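Local atomic coordinates of cell division control protein 53 (Saccharomyces cerevisiae, PDB entry 3O2P), a protein that serves as the cullin scaffold of SCF E3 ubiquitin ligases, which mark target proteins for proteasomal degradation, and is represented here by its winged-helix neddylation domain. Residues 27-32 with 67-72; 38-43 with 61-66; 46-51 with 57-62; 75-78 with 83-86. One frame throughout, in Å; residues are numbered along the deposited sequence.

Interaction 1: residues 27-32 with 67-72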
loop_
_atom_site.group_PDB
_atom_site.type_symbol
_atom_site.label_atom_id
_atom_site.label_comp_id
_atom_site.label_asym_id
_atom_site.label_seq_id
_atom_site.Cartn_x
_atom_site.Cartn_y
_atom_site.Cartn_z
ATOM N N CYS B 27 -12.397 17.943 15.735
ATOM C CA CYS B 27 -12.846 18.974 14.812
ATOM C C CYS B 27 -13.110 18.370 13.425
ATOM O O CYS B 27 -14.158 18.587 12.834
ATOM C CB CYS B 27 -11.809 20.092 14.721
ATOM S SG CYS B 27 -12.317 21.482 13.702
ATOM N N ILE B 28 -12.162 17.586 12.924
ATOM C CA ILE B 28 -12.281 17.010 11.593
ATOM C C ILE B 28 -13.490 16.070 11.490
ATOM O O ILE B 28 -14.233 16.103 10.502
ATOM C CB ILE B 28 -10.984 16.280 11.192
ATOM C CG1 ILE B 28 -9.867 17.292 10.921
ATOM C CG2 ILE B 28 -11.193 15.414 9.968
ATOM C CD1 ILE B 28 -8.521 16.663 10.755
ATOM N N VAL B 29 -13.682 15.236 12.510
ATOM C CA VAL B 29 -14.809 14.295 12.531
ATOM C C VAL B 29 -16.154 15.036 12.514
ATOM O O VAL B 29 -17.099 14.612 11.847
ATOM C CB VAL B 29 -14.762 13.379 13.762
ATOM C CG1 VAL B 29 -16.020 12.527 13.829
ATOM C CG2 VAL B 29 -13.530 12.498 13.714
ATOM N N ARG B 30 -16.220 16.140 13.255
ATOM C CA ARG B 30 -17.385 17.022 13.283
ATOM C C ARG B 30 -17.709 17.531 11.872
ATOM O O ARG B 30 -18.831 17.390 11.385
ATOM C CB ARG B 30 -17.098 18.206 14.208
ATOM C CG ARG B 30 -18.275 18.679 15.049
ATOM C CD ARG B 30 -17.858 19.811 15.992
ATOM N NE ARG B 30 -16.796 19.394 16.908
ATOM C CZ ARG B 30 -15.684 20.085 17.149
ATOM N NH1 ARG B 30 -15.468 21.245 16.541
ATOM N NH2 ARG B 30 -14.782 19.612 18.002
ATOM N N ILE B 31 -16.722 18.122 11.215
ATOM C CA ILE B 31 -16.912 18.621 9.858
ATOM C C ILE B 31 -17.380 17.512 8.903
ATOM O O ILE B 31 -18.401 17.646 8.224
ATOM C CB ILE B 31 -15.614 19.247 9.319
ATOM C CG1 ILE B 31 -15.259 20.504 10.126
ATOM C CG2 ILE B 31 -15.739 19.549 7.837
ATOM C CD1 ILE B 31 -13.815 20.987 9.940
ATOM N N MET B 32 -16.632 16.414 8.862
ATOM C CA MET B 32 -16.924 15.334 7.926
ATOM C C MET B 32 -18.248 14.638 8.219
ATOM O O MET B 32 -18.918 14.162 7.314
ATOM C CB MET B 32 -15.780 14.320 7.897
ATOM C CG MET B 32 -14.505 14.885 7.310
ATOM S SD MET B 32 -14.753 15.557 5.652
ATOM C CE MET B 32 -15.291 14.085 4.776
ATOM N N ASP B 67 -4.396 11.742 8.961
ATOM C CA ASP B 67 -3.784 10.434 8.831
ATOM C C ASP B 67 -4.260 9.490 9.935
ATOM O O ASP B 67 -4.563 8.341 9.664
ATOM C CB ASP B 67 -2.267 10.552 8.856
ATOM C CG ASP B 67 -1.590 9.243 8.524
ATOM O OD1 ASP B 67 -1.389 8.424 9.442
ATOM O OD2 ASP B 67 -1.280 9.019 7.339
ATOM N N SER B 68 -4.331 9.987 11.174
ATOM C CA SER B 68 -4.853 9.196 12.293
ATOM C C SER B 68 -6.308 8.760 12.099
ATOM O O SER B 68 -6.675 7.636 12.427
ATOM C CB SER B 68 -4.730 9.964 13.609
ATOM O OG SER B 68 -3.381 10.272 13.891
ATOM N N LEU B 69 -7.145 9.651 11.581
ATOM C CA LEU B 69 -8.541 9.292 11.342
ATOM C C LEU B 69 -8.676 8.272 10.217
ATOM O O LEU B 69 -9.607 7.479 10.207
ATOM C CB LEU B 69 -9.391 10.536 11.085
ATOM C CG LEU B 69 -9.429 11.430 12.339
ATOM C CD1 LEU B 69 -9.914 12.837 12.030
ATOM C CD2 LEU B 69 -10.257 10.797 13.460
ATOM N N ILE B 70 -7.743 8.282 9.274
ATOM C CA ILE B 70 -7.761 7.275 8.226
ATOM C C ILE B 70 -7.360 5.937 8.824
ATOM O O ILE B 70 -8.041 4.938 8.647
ATOM C CB ILE B 70 -6.812 7.627 7.097
ATOM C CG1 ILE B 70 -7.376 8.818 6.326
ATOM C CG2 ILE B 70 -6.555 6.382 6.211
ATOM C CD1 ILE B 70 -6.431 9.405 5.330
ATOM N N GLN B 71 -6.257 5.936 9.558
ATOM C CA GLN B 71 -5.807 4.736 10.235
ATOM C C GLN B 71 -6.917 4.150 11.124
ATOM O O GLN B 71 -7.130 2.937 11.118
ATOM C CB GLN B 71 -4.526 5.034 11.018
ATOM C CG GLN B 71 -4.271 4.095 12.180
ATOM C CD GLN B 71 -2.996 4.429 12.952
ATOM O OE1 GLN B 71 -2.254 3.528 13.362
ATOM N NE2 GLN B 71 -2.737 5.725 13.151
ATOM N N LYS B 72 -7.641 5.004 11.855
ATOM C CA LYS B 72 -8.702 4.528 12.764
ATOM C C LYS B 72 -9.990 4.114 12.049
ATOM O O LYS B 72 -10.899 3.576 12.668
ATOM C CB LYS B 72 -9.047 5.583 13.823
ATOM C CG LYS B 72 -7.974 5.826 14.894
ATOM C CD LYS B 72 -8.203 7.183 15.567
ATOM C CE LYS B 72 -7.431 7.341 16.860
ATOM N NZ LYS B 72 -7.764 8.651 17.507
#
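Ile28 and Val29, consecutive residues of the long helix 8-35, meet a single leucine of the helix 59-71, Leu69, and illustrate how one branched side chain can be held by two neighbours in sequence. Ile28 comes first. Its bond to CB is directed at the other helix, and with CG2 anti to the backbone N the methyl branch CG2 lies 3.5 Å from Leu69 CD1, while Ile28 CB itself stands 3.7 Å from the same methyl. Val29 follows with its CG2, which sits 3.7 Å from Leu69 CD2 and 4.0 Å from Leu69 CD1. The two methyls of the leucine are thus divided between the partners: CD1 faces Ile28 and also touches Val29, whereas CD2 belongs to Val29. The bond to CB of Leu69 points toward the helix 8-35, and its side chain crosses both partners at a slant. The contact is wholly apolar, and its small buried area reflects three residues doing all the touching. Farther along, Ile31 and Met32 serve other neighbours. Ile31 turns to Glu46 and Gln50 of the helix 40-51, and Met32 covers Leu75 of the strand 75-77. Ile28 also packs on Cys47 of the helix 40-51 and on Val62, Ala65 and Ile66, while Leu69 rests on Leu75, so the contact lies where three helices and the small sheet of this winged-helix domain converge.

Interaction 2: residues 38-43 with 61-66; sequences LPHTTL and MVKRAI
The backbones of 38-43 and 61-66 stay well separated, the nearest CA atoms being those of His40 and Lys63 at 9.5 Å and of Leu43 and Val62 at 9.2 Å, so side chains must bridge the gap. Leu43 and Ile66 do so tip to tip. Both point at the opposite segment, and Leu43 CD2 meets Ile66 CD1 at 3.9 Å. The extended form of the isoleucine, with CD1 continuing the chain away from the helix (chi2 177°), brings its terminal methyl to that meeting. One turn away along each helix the contact changes character. His40 and Lys63 leave their backbones on courses that do not face each other, yet their ends converge, crossing at about a right angle, and His40 CE1 lies 4.2 Å from Lys63 CE. A bend at the CG-CD bond of the lysine, chi3 63°, turns the end of Lys63 as it passes the imidazole. The polar ends look elsewhere: His40 ND1 is hydrogen-bonded to Tyr84 OH, its NE2 to the backbone of another protein's chain, and Lys63 NZ forms a salt bridge with an acidic side chain of that chain besides hydrogen bonds to its backbone. Two bonds, one at each nitrogen, would fix the rotation of the imidazole. Pro39, at the N-cap, marks the passage from the strand 37-39 into the helix 40-51. Tyr84 of the strand 83-86 packs against both Leu43 and Ile66, closing the contact of the two helices from the sheet side.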
loop_
_atom_site.group_PDB
_atom_site.type_symbol
_atom_site.label_atom_id
_atom_site.label_comp_id
_atom_site.label_asym_id
_atom_site.label_seq_id
_atom_site.Cartn_x
_atom_site.Cartn_y
_atom_site.Cartn_z
ATOM N N LEU B 38 -15.648 15.616 1.019
ATOM C CA LEU B 38 -14.985 16.906 0.957
ATOM C C LEU B 38 -13.627 16.821 0.278
ATOM O O LEU B 38 -12.848 15.889 0.522
ATOM C CB LEU B 38 -14.824 17.442 2.379
ATOM C CG LEU B 38 -15.228 18.863 2.747
ATOM C CD1 LEU B 38 -16.587 19.224 2.170
ATOM C CD2 LEU B 38 -15.223 19.020 4.258
ATOM N N PRO B 39 -13.324 17.808 -0.566
ATOM C CA PRO B 39 -11.980 17.891 -1.146
ATOM C C PRO B 39 -10.970 18.179 -0.040
ATOM O O PRO B 39 -11.322 18.857 0.919
ATOM C CB PRO B 39 -12.075 19.091 -2.097
ATOM C CG PRO B 39 -13.560 19.336 -2.283
ATOM C CD PRO B 39 -14.193 18.914 -0.998
ATOM N N HIS B 40 -9.749 17.667 -0.176
ATOM C CA HIS B 40 -8.705 17.840 0.832
ATOM C C HIS B 40 -8.520 19.294 1.202
ATOM O O HIS B 40 -8.504 19.660 2.381
ATOM C CB HIS B 40 -7.381 17.278 0.316
ATOM C CG HIS B 40 -6.184 17.769 1.063
ATOM N ND1 HIS B 40 -5.651 17.092 2.139
ATOM C CD2 HIS B 40 -5.419 18.875 0.892
ATOM C CE1 HIS B 40 -4.600 17.755 2.594
ATOM N NE2 HIS B 40 -4.433 18.834 1.850
ATOM N N THR B 41 -8.365 20.124 0.182
ATOM C CA THR B 41 -8.187 21.543 0.383
ATOM C C THR B 41 -9.294 22.143 1.253
ATOM O O THR B 41 -9.024 22.892 2.200
ATOM C CB THR B 41 -8.112 22.263 -0.973
ATOM O OG1 THR B 41 -6.737 22.513 -1.291
ATOM C CG2 THR B 41 -8.889 23.577 -0.940
ATOM N N THR B 42 -10.542 21.813 0.943
ATOM C CA THR B 42 -11.654 22.399 1.684
ATOM C C THR B 42 -11.688 21.929 3.142
ATOM O O THR B 42 -12.016 22.705 4.025
ATOM C CB THR B 42 -13.004 22.110 1.017
ATOM O OG1 THR B 42 -12.908 22.378 -0.387
ATOM C CG2 THR B 42 -14.093 22.976 1.636
ATOM N N LEU B 43 -11.350 20.665 3.393
ATOM C CA LEU B 43 -11.351 20.145 4.762
ATOM C C LEU B 43 -10.292 20.846 5.598
ATOM O O LEU B 43 -10.567 21.285 6.708
ATOM C CB LEU B 43 -11.097 18.639 4.784
ATOM C CG LEU B 43 -10.888 18.014 6.173
ATOM C CD1 LEU B 43 -12.085 18.316 7.095
ATOM C CD2 LEU B 43 -10.651 16.500 6.072
ATOM N N MET B 61 -0.167 19.917 11.136
ATOM C CA MET B 61 -0.874 19.327 12.268
ATOM C C MET B 61 -2.175 18.717 11.806
ATOM O O MET B 61 -2.550 17.628 12.247
ATOM C CB MET B 61 -1.180 20.370 13.337
ATOM C CG MET B 61 0.034 20.981 13.967
ATOM S SD MET B 61 -0.460 22.412 14.916
ATOM C CE MET B 61 1.147 22.990 15.484
ATOM N N VAL B 62 -2.871 19.432 10.927
ATOM C CA VAL B 62 -4.154 18.955 10.424
ATOM C C VAL B 62 -3.991 17.649 9.640
ATOM O O VAL B 62 -4.777 16.716 9.800
ATOM C CB VAL B 62 -4.866 20.005 9.565
ATOM C CG1 VAL B 62 -6.196 19.439 9.027
ATOM C CG2 VAL B 62 -5.137 21.250 10.386
ATOM N N LYS B 63 -2.951 17.588 8.818
ATOM C CA LYS B 63 -2.654 16.397 8.040
ATOM C C LYS B 63 -2.332 15.189 8.918
ATOM O O LYS B 63 -2.764 14.084 8.602
ATOM C CB LYS B 63 -1.528 16.679 7.057
ATOM C CG LYS B 63 -1.898 17.769 6.072
ATOM C CD LYS B 63 -0.900 17.858 4.942
ATOM C CE LYS B 63 -0.882 16.587 4.139
ATOM N NZ LYS B 63 0.239 16.574 3.175
ATOM N N ARG B 64 -1.580 15.388 10.000
ATOM C CA ARG B 64 -1.359 14.308 10.970
ATOM C C ARG B 64 -2.692 13.802 11.533
ATOM O O ARG B 64 -2.931 12.595 11.602
ATOM C CB ARG B 64 -0.422 14.735 12.114
ATOM C CG ARG B 64 1.020 14.981 11.660
ATOM C CD ARG B 64 2.039 14.896 12.807
ATOM N NE ARG B 64 1.741 15.799 13.917
ATOM C CZ ARG B 64 1.975 17.108 13.908
ATOM N NH1 ARG B 64 2.510 17.688 12.841
ATOM N NH2 ARG B 64 1.672 17.836 14.970
ATOM N N ALA B 65 -3.559 14.731 11.924
ATOM C CA ALA B 65 -4.890 14.380 12.412
ATOM C C ALA B 65 -5.655 13.566 11.353
ATOM O O ALA B 65 -6.284 12.541 11.659
ATOM C CB ALA B 65 -5.666 15.653 12.798
ATOM N N ILE B 66 -5.587 14.017 10.101
ATOM C CA ILE B 66 -6.247 13.310 9.009
ATOM C C ILE B 66 -5.710 11.888 8.872
ATOM O O ILE B 66 -6.474 10.933 8.685
ATOM C CB ILE B 66 -6.118 14.064 7.664
ATOM C CG1 ILE B 66 -6.948 15.354 7.701
ATOM C CG2 ILE B 66 -6.605 13.204 6.509
ATOM C CD1 ILE B 66 -6.813 16.190 6.462
#

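Interaction 3: residues 46-51 with 57-62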
loop_
_atom_site.group_PDB
_atom_site.type_symbol
_atom_site.label_atom_id
_atom_site.label_comp_id
_atom_site.label_asym_id
_atom_site.label_seq_id
_atom_site.Cartn_x
_atom_site.Cartn_y
_atom_site.Cartn_z
ATOM N N GLU B 46 -11.289 24.418 6.314
ATOM C CA GLU B 46 -12.377 24.468 7.272
ATOM C C GLU B 46 -11.868 24.135 8.671
ATOM O O GLU B 46 -12.192 24.830 9.644
ATOM C CB GLU B 46 -13.522 23.534 6.850
ATOM C CG GLU B 46 -14.800 23.727 7.672
ATOM C CD GLU B 46 -15.291 25.175 7.673
ATOM O OE1 GLU B 46 -15.032 25.911 6.692
ATOM O OE2 GLU B 46 -15.945 25.578 8.656
ATOM N N CYS B 47 -11.073 23.076 8.776
ATOM C CA CYS B 47 -10.559 22.673 10.086
ATOM C C CYS B 47 -9.741 23.781 10.766
ATOM O O CYS B 47 -9.872 24.012 11.966
ATOM C CB CYS B 47 -9.715 21.404 9.978
ATOM S SG CYS B 47 -8.975 20.943 11.544
ATOM N N ILE B 48 -8.905 24.471 9.994
ATOM C CA ILE B 48 -8.124 25.592 10.527
ATOM C C ILE B 48 -9.033 26.740 10.969
ATOM O O ILE B 48 -8.862 27.288 12.047
ATOM C CB ILE B 48 -7.102 26.129 9.497
ATOM C CG1 ILE B 48 -6.026 25.074 9.205
ATOM C CG2 ILE B 48 -6.479 27.428 10.000
ATOM C CD1 ILE B 48 -5.016 25.478 8.129
ATOM N N ALA B 49 -10.009 27.090 10.139
ATOM C CA ALA B 49 -10.953 28.157 10.480
ATOM C C ALA B 49 -11.761 27.860 11.749
ATOM O O ALA B 49 -12.019 28.760 12.543
ATOM C CB ALA B 49 -11.895 28.448 9.307
ATOM N N GLN B 50 -12.166 26.608 11.935
ATOM C CA GLN B 50 -12.976 26.240 13.099
ATOM C C GLN B 50 -12.116 26.028 14.337
ATOM O O GLN B 50 -12.625 26.039 15.458
ATOM C CB GLN B 50 -13.832 24.994 12.819
ATOM C CG GLN B 50 -14.938 25.222 11.803
ATOM C CD GLN B 50 -15.929 24.072 11.744
ATOM O OE1 GLN B 50 -16.204 23.430 12.755
ATOM N NE2 GLN B 50 -16.471 23.805 10.554
ATOM N N SER B 51 -10.818 25.844 14.131
ATOM C CA SER B 51 -9.903 25.608 15.238
ATOM C C SER B 51 -9.327 26.919 15.726
ATOM O O SER B 51 -8.760 26.991 16.814
ATOM C CB SER B 51 -8.752 24.710 14.804
ATOM O OG SER B 51 -9.226 23.434 14.432
ATOM N N ALA B 57 -3.928 26.338 14.132
ATOM C CA ALA B 57 -3.598 25.036 13.579
ATOM C C ALA B 57 -2.760 25.174 12.315
ATOM O O ALA B 57 -3.143 25.878 11.381
ATOM C CB ALA B 57 -4.874 24.253 13.289
ATOM N N LYS B 58 -1.609 24.508 12.296
ATOM C CA LYS B 58 -0.781 24.445 11.102
ATOM C C LYS B 58 -1.253 23.292 10.214
ATOM O O LYS B 58 -1.769 22.285 10.711
ATOM C CB LYS B 58 0.687 24.226 11.477
ATOM C CG LYS B 58 1.328 25.376 12.242
ATOM C CD LYS B 58 1.400 26.646 11.415
ATOM C CE LYS B 58 2.055 27.756 12.242
ATOM N NZ LYS B 58 2.448 28.915 11.386
ATOM N N VAL B 59 -1.057 23.433 8.906
ATOM C CA VAL B 59 -1.509 22.426 7.963
ATOM C C VAL B 59 -0.923 21.064 8.332
ATOM O O VAL B 59 -1.621 20.045 8.325
ATOM C CB VAL B 59 -1.122 22.795 6.518
ATOM C CG1 VAL B 59 -1.377 21.622 5.566
ATOM C CG2 VAL B 59 -1.878 24.045 6.069
ATOM N N SER B 60 0.361 21.057 8.668
ATOM C CA SER B 60 1.045 19.823 9.020
ATOM C C SER B 60 0.373 19.134 10.205
ATOM O O SER B 60 0.349 17.911 10.278
ATOM C CB SER B 60 2.514 20.095 9.331
ATOM O OG SER B 60 2.647 20.854 10.513
ATOM N N MET B 61 -0.167 19.917 11.136
ATOM C CA MET B 61 -0.874 19.327 12.268
ATOM C C MET B 61 -2.175 18.717 11.806
ATOM O O MET B 61 -2.550 17.628 12.247
ATOM C CB MET B 61 -1.180 20.370 13.337
ATOM C CG MET B 61 0.034 20.981 13.967
ATOM S SD MET B 61 -0.460 22.412 14.916
ATOM C CE MET B 61 1.147 22.990 15.484
ATOM N N VAL B 62 -2.871 19.432 10.927
ATOM C CA VAL B 62 -4.154 18.955 10.424
ATOM C C VAL B 62 -3.991 17.649 9.640
ATOM O O VAL B 62 -4.777 16.716 9.800
ATOM C CB VAL B 62 -4.866 20.005 9.565
ATOM C CG1 VAL B 62 -6.196 19.439 9.027
ATOM C CG2 VAL B 62 -5.137 21.250 10.386
HETATM O O HOH W 1 -6.549 27.741 13.591
#
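The helix-turn-helix portion of the cullin winged-helix domain is closed here, where the end of the helix 40-51 packs on the start of the helix 59-71 and the residues leading into it, the two helices being joined by a short loop. Ile48 carries most of the contact. Its CG1 lies 3.7 Å from the carbonyl oxygen Ala57 O, and its terminal methyl CD1 carries on to reach Val59 CG2 at 4.0 Å. The extended outer part of the isoleucine, chi2 176°, is what allows one side chain to span from Ala57 to Val59, and it crosses Val62 at about a right angle. Val62 is also met by Cys47: the sulfur, placed anti to the backbone N, stands at an equal 4.0 Å from Val62 CG1 and from Val62 CG2, so it sits evenly against both methyls of the valine. At the last turn of the first helix Ser51 brings its CB against the methyl of Ala57, while its hydroxyl turns back along its own helix and donates to Cys47 O, from a position tilted out of the carbonyl plane. That bond keeps the polar end of a buried serine satisfied within its own helix. Ser51 is also touched by Phe23 and Leu24 of the helix 8-35. A water joins the end of the helix 40-51 to the loop leading into the helix 59-71: it donates to Ile48 O at 2.8 Å and accepts from Ala57 N at 3.0 Å.

Interaction 4: residues 75-78 with 83-86; sequences LQRG and SYAY. With GOL (glycerol), chain E.
Gln76 and Ala85 form the hydrogen-bonded pair at the heart of a beta hairpin, the wing of the winged-helix fold. Gln76 N donates to Ala85 O at 2.9 Å, and Ala85 N returns a shorter bond to Gln76 O, 2.7 Å; both lie in the plane of the accepting carbonyl. The third bond differs: Gly78 N approaches Ser83 O from well above the carbonyl plane, although it is itself nearly straight at 172°. Leu75 with Tyr86 and Arg77 with Tyr84 are the non-hydrogen-bonded pairs, and their side chains share one face of the sheet. On that face Arg77 and Tyr84 run side by side in the same direction. Arg77 CG is anti to the backbone N (chi1 -176°), which sends the chain out alongside the phenol, and Tyr84 CE1 then lies over one face of the guanidinium near its rim, the two planes 64° apart. Farther out, other partners hold the arginine. Arg77 NH1 bonds to Gly81 O in the connecting turn, and Arg77 NE forms a salt bridge with an acidic side chain of another protein's chain. Leu75 is packed on Ile66 and Ile70 of the helix 59-71. A glycerol, probably from the crystallisation liquor, joins the two outer ends: Arg77 NH2 donates to its O2 at 2.7 Å, and Tyr84 OH is hydrogen-bonded to its O1 at 2.8 Å.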
loop_
_atom_site.group_PDB
_atom_site.type_symbol
_atom_site.label_atom_id
_atom_site.label_comp_id
_atom_site.label_asym_id
_atom_site.label_seq_id
_atom_site.Cartn_x
_atom_site.Cartn_y
_atom_site.Cartn_z
ATOM N N LEU B 75 -12.102 7.942 8.119
ATOM C CA LEU B 75 -12.109 8.570 6.807
ATOM C C LEU B 75 -11.573 7.643 5.733
ATOM O O LEU B 75 -10.653 6.868 5.974
ATOM C CB LEU B 75 -11.238 9.825 6.791
ATOM C CG LEU B 75 -11.448 11.014 7.712
ATOM C CD1 LEU B 75 -10.294 11.996 7.490
ATOM C CD2 LEU B 75 -12.786 11.677 7.441
ATOM N N GLN B 76 -12.120 7.773 4.530
ATOM C CA GLN B 76 -11.616 7.048 3.377
ATOM C C GLN B 76 -11.197 8.079 2.339
ATOM O O GLN B 76 -11.966 8.988 2.018
ATOM C CB GLN B 76 -12.719 6.160 2.808
ATOM C CG GLN B 76 -12.227 5.066 1.889
ATOM C CD GLN B 76 -13.350 4.442 1.058
ATOM O OE1 GLN B 76 -14.540 4.690 1.296
ATOM N NE2 GLN B 76 -12.970 3.634 0.070
ATOM N N ARG B 77 -9.965 7.970 1.847
ATOM C CA ARG B 77 -9.500 8.833 0.769
ATOM C C ARG B 77 -10.294 8.489 -0.477
ATOM O O ARG B 77 -10.522 7.317 -0.756
ATOM C CB ARG B 77 -8.014 8.601 0.493
ATOM C CG ARG B 77 -7.413 9.533 -0.554
ATOM C CD ARG B 77 -5.924 9.221 -0.802
ATOM N NE ARG B 77 -5.144 9.283 0.432
ATOM C CZ ARG B 77 -4.555 10.382 0.893
ATOM N NH1 ARG B 77 -4.665 11.528 0.219
ATOM N NH2 ARG B 77 -3.858 10.343 2.025
ATOM N N GLY B 78 -10.714 9.506 -1.219
ATOM C CA GLY B 78 -11.442 9.294 -2.460
ATOM C C GLY B 78 -10.561 8.737 -3.566
ATOM O O GLY B 78 -9.334 8.773 -3.479
ATOM N N SER B 83 -9.517 13.894 -1.835
ATOM C CA SER B 83 -10.763 14.203 -1.147
ATOM C C SER B 83 -10.938 13.125 -0.088
ATOM O O SER B 83 -10.190 12.144 -0.081
ATOM C CB SER B 83 -11.945 14.204 -2.123
ATOM O OG SER B 83 -11.988 13.023 -2.907
ATOM N N TYR B 84 -11.900 13.307 0.811
ATOM C CA TYR B 84 -12.146 12.312 1.850
ATOM C C TYR B 84 -13.631 12.059 2.030
ATOM O O TYR B 84 -14.449 12.949 1.835
ATOM C CB TYR B 84 -11.525 12.731 3.195
ATOM C CG TYR B 84 -10.084 13.180 3.087
ATOM C CD1 TYR B 84 -9.049 12.258 2.959
ATOM C CD2 TYR B 84 -9.763 14.525 3.103
ATOM C CE1 TYR B 84 -7.735 12.673 2.850
ATOM C CE2 TYR B 84 -8.462 14.946 2.998
ATOM C CZ TYR B 84 -7.452 14.022 2.875
ATOM O OH TYR B 84 -6.149 14.458 2.767
ATOM N N ALA B 85 -13.964 10.832 2.397
ATOM C CA ALA B 85 -15.329 10.468 2.694
ATOM C C ALA B 85 -15.414 10.034 4.151
ATOM O O ALA B 85 -14.555 9.280 4.640
ATOM C CB ALA B 85 -15.780 9.343 1.771
ATOM N N TYR B 86 -16.447 10.503 4.847
ATOM C CA TYR B 86 -16.669 10.080 6.223
ATOM C C TYR B 86 -17.200 8.650 6.284
ATOM O O TYR B 86 -18.074 8.270 5.506
ATOM C CB TYR B 86 -17.621 11.037 6.958
ATOM C CG TYR B 86 -17.816 10.686 8.419
ATOM C CD1 TYR B 86 -16.789 10.859 9.335
ATOM C CD2 TYR B 86 -19.021 10.170 8.878
ATOM C CE1 TYR B 86 -16.953 10.528 10.669
ATOM C CE2 TYR B 86 -19.198 9.842 10.210
ATOM C CZ TYR B 86 -18.161 10.023 11.105
ATOM O OH TYR B 86 -18.319 9.700 12.436
HETATM C C1 GOL E . -3.599 14.163 5.072
HETATM O O1 GOL E . -3.583 14.756 3.798
HETATM C C2 GOL E . -3.229 12.699 4.908
HETATM O O2 GOL E . -2.968 12.460 3.536
HETATM C C3 GOL E . -1.978 12.455 5.744
HETATM O O3 GOL E . -1.832 11.079 5.982
#

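The four contacts assemble one small winged-helix domain. Interactions 1, 2 and 3 all use the helix 59-71, which meets the helix 40-51 in interactions 2 and 3 and the helix 8-35 in interaction 1. Along the chain, 38-43/61-66 and 46-51/57-62 both fall between the two segments of interaction 1, and the hairpin of interaction 4 follows them all. Centres of interactions 1 and 2, and of 2 and 3, lie 8 Å apart; interactions 3 and 4 are the farthest apart, about 17 Å between centres, without touching. Tyr84 ties the wing to interaction 2, and Leu75 ties it to interaction 1. The domain carries Lys33, the NEDD8 attachment site by similarity, unmodified here, on the helix 8-35.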